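Long-range contacts in putative isochorismatase hydrolase (Oleispira antarctica, PDB 3LQY), which is a putative hydrolase of the isochorismatase family: residues Glu38-Lys46 with Ala181-Gly189; Ile113-His124 with Tyr139-Thr150. All coordinates share one frame; numbering follows the deposited sequence.

Interaction 1: residues Glu38-Lys46 with Ala181-Gly189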
ATOM      1  N   GLU A  38       9.849   4.045  -5.523  1.00 60.33           N
ATOM      2  CA  GLU A  38      10.179   5.199  -6.355  1.00 65.90           C
ATOM      3  C   GLU A  38       8.924   5.814  -6.987  1.00 65.98           C
ATOM      4  O   GLU A  38       8.762   7.053  -7.030  1.00 67.51           O
ATOM      5  CB  GLU A  38      11.173   4.796  -7.434  1.00 68.90           C
ATOM      6  CG  GLU A  38      11.833   5.947  -8.095  1.00 79.47           C
ATOM      7  CD  GLU A  38      12.460   5.574  -9.439  1.00 88.06           C
ATOM      8  OE1 GLU A  38      12.341   4.379  -9.828  1.00 89.08           O
ATOM      9  OE2 GLU A  38      13.050   6.482 -10.094  1.00 93.04           O
ATOM     10  N   GLN A  39       8.048   4.945  -7.491  1.00 64.48           N
ATOM     11  CA  GLN A  39       6.756   5.372  -8.050  1.00 64.84           C
ATOM     12  C   GLN A  39       5.798   5.893  -6.972  1.00 63.28           C
ATOM     13  O   GLN A  39       5.136   6.891  -7.169  1.00 65.61           O
ATOM     14  CB  GLN A  39       6.117   4.239  -8.873  1.00 64.01           C
ATOM     15  CG  GLN A  39       6.971   3.815 -10.081  1.00 65.96           C
ATOM     16  CD  GLN A  39       7.443   5.004 -10.864  1.00 69.97           C
ATOM     17  OE1 GLN A  39       8.653   5.293 -10.914  1.00 78.62           O
ATOM     18  NE2 GLN A  39       6.503   5.784 -11.383  1.00 70.74           N
ATOM     19  N   GLY A  40       5.732   5.230  -5.825  1.00 60.39           N
ATOM     20  CA  GLY A  40       4.901   5.702  -4.715  1.00 59.14           C
ATOM     21  C   GLY A  40       5.269   7.095  -4.254  1.00 62.70           C
ATOM     22  O   GLY A  40       4.376   7.881  -3.957  1.00 65.04           O
ATOM     23  N   ALA A  41       6.580   7.350  -4.178  1.00 62.27           N
ATOM     24  CA  ALA A  41       7.192   8.681  -3.827  1.00 66.20           C
ATOM     25  C   ALA A  41       6.793   9.761  -4.828  1.00 70.85           C
ATOM     26  O   ALA A  41       6.475  10.894  -4.465  1.00 73.09           O
ATOM     27  CB  ALA A  41       8.710   8.559  -3.804  1.00 65.91           C
ATOM     28  N   LYS A  42       6.812   9.392  -6.106  1.00 72.65           N
ATOM     29  CA  LYS A  42       6.281  10.255  -7.188  1.00 77.08           C
ATOM     30  C   LYS A  42       4.819  10.657  -6.867  1.00 76.64           C
ATOM     31  O   LYS A  42       4.446  11.819  -6.915  1.00 79.61           O
ATOM     32  CB  LYS A  42       6.358   9.460  -8.493  1.00 77.79           C
ATOM     33  CG  LYS A  42       6.660  10.196  -9.764  1.00 86.45           C
ATOM     34  CD  LYS A  42       7.095   9.204 -10.876  1.00 89.34           C
ATOM     35  CE  LYS A  42       8.566   8.737 -10.643  1.00 90.63           C
ATOM     36  NZ  LYS A  42       9.094   7.937 -11.793  1.00 94.24           N
ATOM     37  N   LEU A  43       3.976   9.675  -6.548  1.00 72.84           N
ATOM     38  CA  LEU A  43       2.568   9.940  -6.172  1.00 73.12           C
ATOM     39  C   LEU A  43       2.458  10.737  -4.884  1.00 74.41           C
ATOM     40  O   LEU A  43       1.703  11.713  -4.772  1.00 78.51           O
ATOM     41  CB  LEU A  43       1.778   8.609  -6.026  1.00 69.04           C
ATOM     42  CG  LEU A  43       1.262   8.078  -7.352  1.00 71.09           C
ATOM     43  CD1 LEU A  43       1.053   6.545  -7.376  1.00 69.61           C
ATOM     44  CD2 LEU A  43      -0.051   8.789  -7.679  1.00 76.12           C
ATOM     45  N   LEU A  44       3.278  10.363  -3.922  1.00 72.57           N
ATOM     46  CA  LEU A  44       3.326  11.056  -2.639  1.00 74.45           C
ATOM     47  C   LEU A  44       3.547  12.560  -2.816  1.00 79.56           C
ATOM     48  O   LEU A  44       2.937  13.400  -2.127  1.00 82.92           O
ATOM     49  CB  LEU A  44       4.502  10.526  -1.829  1.00 72.84           C
ATOM     50  CG  LEU A  44       4.234  10.226  -0.354  1.00 73.43           C
ATOM     51  CD1 LEU A  44       5.522  10.113   0.291  1.00 67.54           C
ATOM     52  CD2 LEU A  44       3.361  11.229   0.373  1.00 75.77           C
ATOM     53  N   ALA A  45       4.472  12.878  -3.720  1.00 80.45           N
ATOM     54  CA  ALA A  45       4.875  14.256  -3.979  1.00 84.74           C
ATOM     55  C   ALA A  45       3.739  15.029  -4.650  1.00 87.94           C
ATOM     56  O   ALA A  45       3.501  16.200  -4.344  1.00 90.40           O
ATOM     57  CB  ALA A  45       6.154  14.301  -4.847  1.00 86.20           C
ATOM     58  N   LYS A  46       3.049  14.380  -5.581  1.00 85.00           N
ATOM     59  CA  LYS A  46       1.897  14.990  -6.253  1.00 88.77           C
ATOM     60  C   LYS A  46       0.761  15.340  -5.270  1.00 89.70           C
ATOM     61  O   LYS A  46       0.221  16.436  -5.314  1.00 95.28           O
ATOM     62  CB  LYS A  46       1.392  14.071  -7.373  1.00 86.81           C
ATOM     63  CG  LYS A  46       0.338  14.723  -8.318  1.00 91.73           C
ATOM     64  CD  LYS A  46       0.806  16.087  -8.865  1.00 98.91           C
ATOM     65  CE  LYS A  46       0.169  16.422 -10.185  1.00102.70           C
ATOM     66  NZ  LYS A  46       0.814  17.575 -10.849  1.00105.76           N
ATOM     67  N   ALA A 181      -3.801   1.383 -12.933  1.00 58.89           N
ATOM     68  CA  ALA A 181      -3.152   2.268 -13.864  1.00 63.77           C
ATOM     69  C   ALA A 181      -1.767   2.615 -13.324  1.00 65.27           C
ATOM     70  O   ALA A 181      -1.457   2.332 -12.160  1.00 63.84           O
ATOM     71  CB  ALA A 181      -3.987   3.524 -14.013  1.00 66.88           C
ATOM     72  N   SER A 182      -0.947   3.233 -14.172  1.00 68.64           N
ATOM     73  CA  SER A 182       0.422   3.632 -13.820  1.00 71.88           C
ATOM     74  C   SER A 182       0.387   4.796 -12.836  1.00 72.67           C
ATOM     75  O   SER A 182      -0.554   5.598 -12.841  1.00 72.90           O
ATOM     76  CB  SER A 182       1.157   4.058 -15.115  1.00 75.49           C
ATOM     77  OG  SER A 182       2.403   4.646 -14.871  1.00 83.98           O
ATOM     78  N   ALA A 183       1.392   4.857 -11.951  1.00 67.36           N
ATOM     79  CA  ALA A 183       1.654   6.083 -11.182  1.00 66.63           C
ATOM     80  C   ALA A 183       1.566   7.305 -12.087  1.00 67.28           C
ATOM     81  O   ALA A 183       0.861   8.275 -11.782  1.00 66.23           O
ATOM     82  CB  ALA A 183       3.049   6.028 -10.506  1.00 65.76           C
ATOM     83  N   ASP A 184       2.262   7.239 -13.214  1.00 70.69           N
ATOM     84  CA  ASP A 184       2.319   8.387 -14.136  1.00 72.71           C
ATOM     85  C   ASP A 184       0.957   8.716 -14.721  1.00 73.71           C
ATOM     86  O   ASP A 184       0.600   9.893 -14.846  1.00 73.06           O
ATOM     87  CB  ASP A 184       3.366   8.140 -15.246  1.00 75.77           C
ATOM     88  CG  ASP A 184       4.815   8.348 -14.753  1.00 77.57           C
ATOM     89  OD1 ASP A 184       5.013   9.100 -13.774  1.00 81.92           O
ATOM     90  OD2 ASP A 184       5.767   7.763 -15.331  1.00 80.27           O
ATOM     91  N   GLU A 185       0.183   7.669 -15.054  1.00 74.79           N
ATOM     92  CA  GLU A 185      -1.163   7.859 -15.570  1.00 76.42           C
ATOM     93  C   GLU A 185      -2.063   8.466 -14.504  1.00 76.43           C
ATOM     94  O   GLU A 185      -2.893   9.314 -14.796  1.00 76.23           O
ATOM     95  CB  GLU A 185      -1.737   6.528 -16.064  1.00 78.35           C
ATOM     96  CG  GLU A 185      -1.007   5.992 -17.297  1.00 80.68           C
ATOM     97  CD  GLU A 185      -1.367   4.569 -17.660  1.00 85.59           C
ATOM     98  OE1 GLU A 185      -1.041   4.170 -18.799  1.00 90.56           O
ATOM     99  OE2 GLU A 185      -1.984   3.846 -16.838  1.00 84.41           O
ATOM    100  N   LEU A 186      -1.888   8.041 -13.260  1.00 77.16           N
ATOM    101  CA  LEU A 186      -2.713   8.565 -12.179  1.00 78.86           C
ATOM    102  C   LEU A 186      -2.261  10.001 -11.861  1.00 79.96           C
ATOM    103  O   LEU A 186      -3.079  10.871 -11.547  1.00 80.53           O
ATOM    104  CB  LEU A 186      -2.651   7.649 -10.951  1.00 77.99           C
ATOM    105  CG  LEU A 186      -3.424   6.316 -11.051  1.00 79.54           C
ATOM    106  CD1 LEU A 186      -2.944   5.310 -10.036  1.00 77.96           C
ATOM    107  CD2 LEU A 186      -4.917   6.550 -10.895  1.00 79.78           C
ATOM    108  N   ILE A 187      -0.954  10.241 -11.957  1.00 81.55           N
ATOM    109  CA  ILE A 187      -0.407  11.579 -11.716  1.00 84.19           C
ATOM    110  C   ILE A 187      -0.971  12.556 -12.761  1.00 88.90           C
ATOM    111  O   ILE A 187      -1.500  13.632 -12.402  1.00 90.53           O
ATOM    112  CB  ILE A 187       1.150  11.555 -11.730  1.00 81.03           C
ATOM    113  CG1 ILE A 187       1.676  11.012 -10.393  1.00 79.20           C
ATOM    114  CG2 ILE A 187       1.738  12.961 -12.015  1.00 82.17           C
ATOM    115  CD1 ILE A 187       3.181  10.636 -10.405  1.00 78.20           C
ATOM    116  N   ALA A 188      -0.894  12.134 -14.038  1.00 57.13           N
ATOM    117  CA  ALA A 188      -1.421  12.906 -15.185  1.00 59.08           C
ATOM    118  C   ALA A 188      -2.885  13.371 -15.050  1.00 61.02           C
ATOM    119  O   ALA A 188      -3.305  14.244 -15.828  1.00 62.28           O
ATOM    120  CB  ALA A 188      -1.216  12.131 -16.518  1.00 58.78           C
ATOM    121  N   GLY A 189      -3.651  12.838 -14.086  1.00 62.16           N
ATOM    122  CA  GLY A 189      -5.082  13.187 -13.946  1.00 62.90           C
ATOM    123  C   GLY A 189      -5.500  13.871 -12.660  1.00 63.46           C
ATOM    124  O   GLY A 189      -4.642  14.200 -11.823  1.00 65.83           O
TER

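Interaction 2: residues Ile113-His124 with Tyr139-Thr150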
ATOM      1  N   ILE A 113     -13.206  11.111   3.229  1.00 91.82           N
ATOM      2  CA  ILE A 113     -12.665  10.397   2.073  1.00 85.76           C
ATOM      3  C   ILE A 113     -13.734   9.549   1.365  1.00 83.89           C
ATOM      4  O   ILE A 113     -14.523   8.859   2.010  1.00 83.38           O
ATOM      5  CB  ILE A 113     -11.452   9.491   2.464  1.00 81.11           C
ATOM      6  CG1 ILE A 113     -10.262  10.332   2.979  1.00 83.09           C
ATOM      7  CG2 ILE A 113     -11.030   8.631   1.289  1.00 74.44           C
ATOM      8  CD1 ILE A 113      -9.724  11.377   1.990  1.00 83.34           C
ATOM      9  N   LYS A 114     -13.715   9.605   0.032  1.00 82.46           N
ATOM     10  CA  LYS A 114     -14.649   8.875  -0.841  1.00 80.61           C
ATOM     11  C   LYS A 114     -13.953   7.878  -1.735  1.00 75.47           C
ATOM     12  O   LYS A 114     -14.559   6.875  -2.134  1.00 72.96           O
ATOM     13  CB  LYS A 114     -15.380   9.841  -1.778  1.00 84.43           C
ATOM     14  CG  LYS A 114     -16.327  10.811  -1.134  1.00 90.64           C
ATOM     15  CD  LYS A 114     -17.361  10.172  -0.223  1.00 91.82           C
ATOM     16  CE  LYS A 114     -18.166  11.245   0.460  1.00 99.88           C
ATOM     17  NZ  LYS A 114     -19.110  10.690   1.449  1.00102.93           N
ATOM     18  N   LYS A 115     -12.724   8.198  -2.117  1.00 73.97           N
ATOM     19  CA  LYS A 115     -11.984   7.407  -3.074  1.00 70.52           C
ATOM     20  C   LYS A 115     -10.588   7.185  -2.517  1.00 68.26           C
ATOM     21  O   LYS A 115     -10.183   7.879  -1.584  1.00 68.76           O
ATOM     22  CB  LYS A 115     -11.880   8.147  -4.403  1.00 72.30           C
ATOM     23  CG  LYS A 115     -13.218   8.644  -4.961  1.00 78.39           C
ATOM     24  CD  LYS A 115     -13.003   9.664  -6.074  1.00 85.39           C
ATOM     25  CE  LYS A 115     -12.307   9.061  -7.318  1.00 84.43           C
ATOM     26  NZ  LYS A 115     -12.252  10.067  -8.466  1.00 90.97           N
ATOM     27  N   LEU A 116      -9.876   6.219  -3.093  1.00 65.11           N
ATOM     28  CA  LEU A 116      -8.539   5.829  -2.636  1.00 62.79           C
ATOM     29  C   LEU A 116      -7.629   5.558  -3.826  1.00 61.65           C
ATOM     30  O   LEU A 116      -8.056   5.010  -4.845  1.00 61.46           O
ATOM     31  CB  LEU A 116      -8.597   4.574  -1.775  1.00 60.28           C
ATOM     32  CG  LEU A 116      -9.454   4.604  -0.515  1.00 62.58           C
ATOM     33  CD1 LEU A 116      -9.507   3.223   0.142  1.00 59.94           C
ATOM     34  CD2 LEU A 116      -8.995   5.651   0.451  1.00 66.32           C
ATOM     35  N   VAL A 117      -6.363   5.947  -3.685  1.00 62.75           N
ATOM     36  CA  VAL A 117      -5.309   5.536  -4.621  1.00 61.48           C
ATOM     37  C   VAL A 117      -4.347   4.704  -3.787  1.00 59.91           C
ATOM     38  O   VAL A 117      -3.837   5.189  -2.783  1.00 59.84           O
ATOM     39  CB  VAL A 117      -4.578   6.727  -5.259  1.00 64.43           C
ATOM     40  CG1 VAL A 117      -3.334   6.245  -6.030  1.00 63.27           C
ATOM     41  CG2 VAL A 117      -5.505   7.479  -6.186  1.00 64.56           C
ATOM     42  N   ILE A 118      -4.169   3.439  -4.180  1.00 54.40           N
ATOM     43  CA  ILE A 118      -3.509   2.424  -3.331  1.00 52.89           C
ATOM     44  C   ILE A 118      -2.150   2.062  -3.873  1.00 52.10           C
ATOM     45  O   ILE A 118      -2.004   1.795  -5.068  1.00 55.38           O
ATOM     46  CB  ILE A 118      -4.409   1.186  -3.208  1.00 51.71           C
ATOM     47  CG1 ILE A 118      -5.635   1.545  -2.350  1.00 55.15           C
ATOM     48  CG2 ILE A 118      -3.669  -0.007  -2.637  1.00 48.94           C
ATOM     49  CD1 ILE A 118      -6.891   0.669  -2.640  1.00 53.49           C
ATOM     50  N   VAL A 119      -1.150   2.090  -2.995  1.00 51.00           N
ATOM     51  CA  VAL A 119       0.206   1.707  -3.345  1.00 49.22           C
ATOM     52  C   VAL A 119       0.769   0.908  -2.160  1.00 46.45           C
ATOM     53  O   VAL A 119       0.225   0.933  -1.059  1.00 46.16           O
ATOM     54  CB  VAL A 119       1.084   2.944  -3.695  1.00 52.78           C
ATOM     55  CG1 VAL A 119       0.368   3.843  -4.752  1.00 53.25           C
ATOM     56  CG2 VAL A 119       1.488   3.735  -2.425  1.00 49.51           C
ATOM     57  N   GLY A 120       1.842   0.186  -2.392  1.00 45.61           N
ATOM     58  CA  GLY A 120       2.478  -0.541  -1.295  1.00 44.09           C
ATOM     59  C   GLY A 120       2.669  -2.037  -1.521  1.00 42.48           C
ATOM     60  O   GLY A 120       2.890  -2.481  -2.632  1.00 44.91           O
ATOM     61  N   ALA A 121       2.585  -2.799  -0.450  1.00 41.41           N
ATOM     62  CA  ALA A 121       3.059  -4.189  -0.460  1.00 41.52           C
ATOM     63  C   ALA A 121       2.315  -4.983   0.617  1.00 41.44           C
ATOM     64  O   ALA A 121       1.905  -4.406   1.619  1.00 40.80           O
ATOM     65  CB  ALA A 121       4.562  -4.233  -0.224  1.00 41.85           C
HETATM   66  N   MSE A 122       2.099  -6.306   0.436  1.00 41.69           N
HETATM   67  CA  MSE A 122       2.461  -7.072  -0.734  1.00 41.49           C
HETATM   68  C   MSE A 122       1.209  -7.250  -1.662  1.00 40.29           C
HETATM   69  O   MSE A 122       0.077  -7.273  -1.173  1.00 38.97           O
HETATM   70  CB  MSE A 122       2.949  -8.445  -0.285  1.00 42.36           C
HETATM   71  CG  MSE A 122       4.038  -8.363   0.727  1.00 42.92           C
HETATM   72 SE   MSE A 122       4.602 -10.108   1.375  1.00 54.03          SE
HETATM   73  CE  MSE A 122       3.376 -10.257   2.867  1.00 43.41           C
ATOM     74  N   THR A 123       1.432  -7.190  -2.967  1.00 40.76           N
ATOM     75  CA  THR A 123       0.363  -7.228  -3.995  1.00 40.59           C
ATOM     76  C   THR A 123      -0.630  -8.354  -3.664  1.00 41.11           C
ATOM     77  O   THR A 123      -1.826  -8.119  -3.592  1.00 40.62           O
ATOM     78  CB  THR A 123       0.908  -7.419  -5.436  1.00 41.90           C
ATOM     79  OG1 THR A 123       1.973  -6.438  -5.694  1.00 42.62           O
ATOM     80  CG2 THR A 123      -0.234  -7.327  -6.515  1.00 41.06           C
ATOM     81  N   HIS A 124      -0.091  -9.533  -3.387  1.00 40.13           N
ATOM     82  CA  HIS A 124      -0.975 -10.750  -3.331  1.00 40.48           C
ATOM     83  C   HIS A 124      -1.573 -10.906  -1.969  1.00 41.28           C
ATOM     84  O   HIS A 124      -2.446 -11.782  -1.746  1.00 41.46           O
ATOM     85  CB  HIS A 124      -0.151 -11.960  -3.604  1.00 40.37           C
ATOM     86  CG  HIS A 124       0.865 -12.258  -2.551  1.00 42.10           C
ATOM     87  ND1 HIS A 124       1.936 -11.408  -2.292  1.00 42.06           N
ATOM     88  CD2 HIS A 124       0.983 -13.284  -1.669  1.00 42.72           C
ATOM     89  CE1 HIS A 124       2.692 -11.930  -1.347  1.00 45.81           C
ATOM     90  NE2 HIS A 124       2.144 -13.053  -0.935  1.00 45.14           N
ATOM     91  N   TYR A 139     -15.779   2.632  -1.169  1.00 66.00           N
ATOM     92  CA  TYR A 139     -14.838   3.559  -1.784  1.00 66.53           C
ATOM     93  C   TYR A 139     -14.596   3.235  -3.231  1.00 65.16           C
ATOM     94  O   TYR A 139     -14.563   2.060  -3.597  1.00 64.61           O
ATOM     95  CB  TYR A 139     -13.464   3.502  -1.065  1.00 64.29           C
ATOM     96  CG  TYR A 139     -13.563   3.767   0.419  1.00 67.40           C
ATOM     97  CD1 TYR A 139     -13.511   5.062   0.922  1.00 71.98           C
ATOM     98  CD2 TYR A 139     -13.699   2.715   1.325  1.00 68.47           C
ATOM     99  CE1 TYR A 139     -13.629   5.305   2.272  1.00 75.04           C
ATOM    100  CE2 TYR A 139     -13.802   2.947   2.695  1.00 70.33           C
ATOM    101  CZ  TYR A 139     -13.769   4.247   3.170  1.00 74.08           C
ATOM    102  OH  TYR A 139     -13.855   4.484   4.541  1.00 75.51           O
ATOM    103  N   GLU A 140     -14.409   4.253  -4.067  1.00 66.85           N
ATOM    104  CA  GLU A 140     -13.930   4.009  -5.437  1.00 66.13           C
ATOM    105  C   GLU A 140     -12.415   3.874  -5.332  1.00 63.51           C
ATOM    106  O   GLU A 140     -11.766   4.724  -4.742  1.00 63.68           O
ATOM    107  CB  GLU A 140     -14.303   5.149  -6.377  1.00 69.88           C
ATOM    108  CG  GLU A 140     -15.761   5.424  -6.417  1.00 75.06           C
ATOM    109  CD  GLU A 140     -16.085   6.573  -7.320  1.00 80.77           C
ATOM    110  OE1 GLU A 140     -15.160   7.108  -7.969  1.00 85.94           O
ATOM    111  OE2 GLU A 140     -17.250   6.964  -7.352  1.00 85.47           O
ATOM    112  N   CYS A 141     -11.863   2.783  -5.856  1.00 60.01           N
ATOM    113  CA  CYS A 141     -10.463   2.481  -5.646  1.00 58.25           C
ATOM    114  C   CYS A 141      -9.719   2.542  -6.956  1.00 57.91           C
ATOM    115  O   CYS A 141     -10.254   2.156  -8.021  1.00 57.71           O
ATOM    116  CB  CYS A 141     -10.317   1.070  -5.079  1.00 55.24           C
ATOM    117  SG  CYS A 141     -11.046   0.833  -3.462  1.00 57.40           S
ATOM    118  N   ALA A 142      -8.474   2.990  -6.854  1.00 58.00           N
ATOM    119  CA  ALA A 142      -7.512   2.823  -7.913  1.00 57.38           C
ATOM    120  C   ALA A 142      -6.277   2.212  -7.276  1.00 55.38           C
ATOM    121  O   ALA A 142      -6.054   2.365  -6.073  1.00 55.54           O
ATOM    122  CB  ALA A 142      -7.194   4.165  -8.556  1.00 61.29           C
ATOM    123  N   VAL A 143      -5.468   1.557  -8.097  1.00 54.50           N
ATOM    124  CA  VAL A 143      -4.255   0.915  -7.655  1.00 52.37           C
ATOM    125  C   VAL A 143      -3.202   1.301  -8.674  1.00 53.98           C
ATOM    126  O   VAL A 143      -3.401   1.130  -9.884  1.00 54.48           O
ATOM    127  CB  VAL A 143      -4.420  -0.635  -7.518  1.00 51.28           C
ATOM    128  CG1 VAL A 143      -3.146  -1.273  -7.028  1.00 48.00           C
ATOM    129  CG2 VAL A 143      -5.591  -0.997  -6.597  1.00 49.74           C
ATOM    130  N   ALA A 144      -2.091   1.887  -8.176  1.00 53.15           N
ATOM    131  CA  ALA A 144      -1.010   2.239  -9.054  1.00 55.86           C
ATOM    132  C   ALA A 144      -0.162   0.985  -9.174  1.00 54.61           C
ATOM    133  O   ALA A 144       0.568   0.643  -8.275  1.00 52.77           O
ATOM    134  CB  ALA A 144      -0.207   3.404  -8.492  1.00 57.66           C
ATOM    135  N   HIS A 145      -0.241   0.311 -10.298  1.00 54.92           N
ATOM    136  CA  HIS A 145       0.301  -1.054 -10.373  1.00 53.50           C
ATOM    137  C   HIS A 145       1.821  -1.117 -10.274  1.00 53.68           C
ATOM    138  O   HIS A 145       2.381  -2.104  -9.788  1.00 53.66           O
ATOM    139  CB  HIS A 145      -0.174  -1.768 -11.640  1.00 53.44           C
ATOM    140  CG  HIS A 145       0.206  -1.083 -12.913  1.00 57.86           C
ATOM    141  ND1 HIS A 145       1.458  -1.193 -13.477  1.00 59.63           N
ATOM    142  CD2 HIS A 145      -0.521  -0.313 -13.762  1.00 62.37           C
ATOM    143  CE1 HIS A 145       1.499  -0.490 -14.600  1.00 63.57           C
ATOM    144  NE2 HIS A 145       0.311   0.053 -14.794  1.00 64.07           N
ATOM    145  N   ASP A 146       2.494  -0.058 -10.730  1.00 55.67           N
ATOM    146  CA  ASP A 146       3.953   0.000 -10.693  1.00 55.50           C
ATOM    147  C   ASP A 146       4.482   0.561  -9.367  1.00 55.42           C
ATOM    148  O   ASP A 146       5.702   0.708  -9.208  1.00 56.28           O
ATOM    149  CB  ASP A 146       4.521   0.738 -11.917  1.00 58.49           C
ATOM    150  CG  ASP A 146       3.956   2.139 -12.100  1.00 59.99           C
ATOM    151  OD1 ASP A 146       2.977   2.520 -11.449  1.00 61.90           O
ATOM    152  OD2 ASP A 146       4.488   2.862 -12.940  1.00 67.45           O
ATOM    153  N   ALA A 147       3.558   0.865  -8.441  1.00 53.84           N
ATOM    154  CA  ALA A 147       3.882   1.279  -7.088  1.00 53.53           C
ATOM    155  C   ALA A 147       3.495   0.234  -6.040  1.00 50.50           C
ATOM    156  O   ALA A 147       3.365   0.577  -4.855  1.00 50.94           O
ATOM    157  CB  ALA A 147       3.201   2.635  -6.765  1.00 54.86           C
ATOM    158  N   CYS A 148       3.350  -1.032  -6.452  1.00 48.90           N
ATOM    159  CA  CYS A 148       3.156  -2.127  -5.525  1.00 45.37           C
ATOM    160  C   CYS A 148       4.216  -3.222  -5.778  1.00 45.41           C
ATOM    161  O   CYS A 148       4.762  -3.385  -6.873  1.00 47.47           O
ATOM    162  CB  CYS A 148       1.733  -2.734  -5.684  1.00 45.04           C
ATOM    163  SG  CYS A 148       0.345  -1.551  -5.370  1.00 46.79           S
ATOM    164  N   ALA A 149       4.416  -4.069  -4.798  1.00 44.34           N
ATOM    165  CA  ALA A 149       5.439  -5.086  -4.897  1.00 44.32           C
ATOM    166  C   ALA A 149       4.988  -6.375  -4.272  1.00 43.06           C
ATOM    167  O   ALA A 149       4.208  -6.392  -3.309  1.00 42.26           O
ATOM    168  CB  ALA A 149       6.724  -4.586  -4.175  1.00 45.18           C
ATOM    169  N   THR A 150       5.523  -7.471  -4.781  1.00 43.69           N
ATOM    170  CA  THR A 150       5.252  -8.772  -4.200  1.00 43.75           C
ATOM    171  C   THR A 150       6.541  -9.611  -4.326  1.00 44.84           C
ATOM    172  O   THR A 150       7.645  -9.078  -4.436  1.00 47.60           O
ATOM    173  CB  THR A 150       3.962  -9.441  -4.883  1.00 43.04           C
ATOM    174  OG1 THR A 150       3.606 -10.685  -4.265  1.00 45.57           O
ATOM    175  CG2 THR A 150       4.154  -9.619  -6.388  1.00 44.83           C
TER
HETATM  176  O   HOH W   1     -14.196   7.539   4.263  1.00 90.47           O

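Interaction 1: residues Glu38-Lys46 with Ala181-Gly189
Leu-43 reaches from its helix into the side of the C-terminal helix, and its two methyls divide the work. CD1 lies 3.7 Å from CB of Ala-183, while CD2 packs 3.9 Å from CG1 of Ile-187 and more loosely against Leu-186. Ile-187 is the residue most covered by the other helix: with CG1 beside its own backbone N (chi1 -79°), its CD1 points toward the first helix and ends 3.6 Å from CG of Lys-42, the two side chains meeting almost at right angles. Helices 33-49 and 183-187 are neighbours in an alpha/beta fold with a central parallel sheet; the axes of 38-46 and 183-187 run nearly parallel (10°), 9.7 Å apart, and Leu-43 and Leu-186 both also touch strands 115-121 and 140-149 beneath them. Within the first helix, Lys-42 bends at chi3 so that NZ hydrogen-bonds OE1 of Gln-39 at 2.8 Å, which helps fix the amide whose NE2 lies 3.6 Å from CB of Ala-183. NZ of Lys-42 is 4.7 Å from OD1 of Asp-184, too far for a salt bridge. An alanine in place of Lys-42 would probably leave the Gln-39 amide freer to turn and bare the Ile-187 methyl.

Interaction 2: residues Ile113-His124 with Tyr139-Thr150
Leu-116 and Ile-118 give and take backbone hydrogen bonds with Glu-140, Ala-142 and Ala-144, pairing strands 115-121 and 140-144 in parallel with a crossing of -26°. After Ala-144 two overlapping type I turns carry the chain round a corner, and pairing resumes where Gly-120 N meets Ala-147 O at 2.9 Å. Val-119 fills the bend: its CG1 touches both the Ala-144 and the Ala-147 methyl, 3.8 and 3.7 Å from their CB atoms. At the start of the strands, CD1 of Leu-116 leans on CB and CG of Tyr-139, and a water at the ring's edge accepts from Tyr-139 OH and donates to Ile-113 O. At the other end, Thr-150 swings OG1 opposite its backbone N (chi1 -176°), to 2.7 Å from ND1 of His-124. Thr-123 N donates to Ala-149 O from above the carbonyl plane, and its OG1 bonds His-166. A cis peptide precedes Met-122, a selenomethionine whose N bonds the oxidised cysteine at position 126. Strand, helix 128-137 and strand form a beta-alpha-beta crossover; the modified cysteine lies just past the C-terminal end of strand 115-121, consistent with the cis-peptide and nucleophile region of isochorismatase-family hydrolases.

The two contacts have centres about 11 Å apart and belong to one alpha/beta fold. Along the chain the order is 38-46, then 113-124 and 139-150, then 181-189, so interaction 1 joins early and late parts of the fold and interaction 2 lies between them. Interaction 2 pairs two inner strands of the six-stranded parallel sheet; interaction 1 packs two helices over one face of it. They meet at the corner of the second strand: Asp-146 OD1 accepts a probable hydrogen bond from Ala-183 N at the start of the last helix, and His-145 N reaches Ala-181 O. The C-terminal helix is thereby tied directly to the bend in strand 140-149.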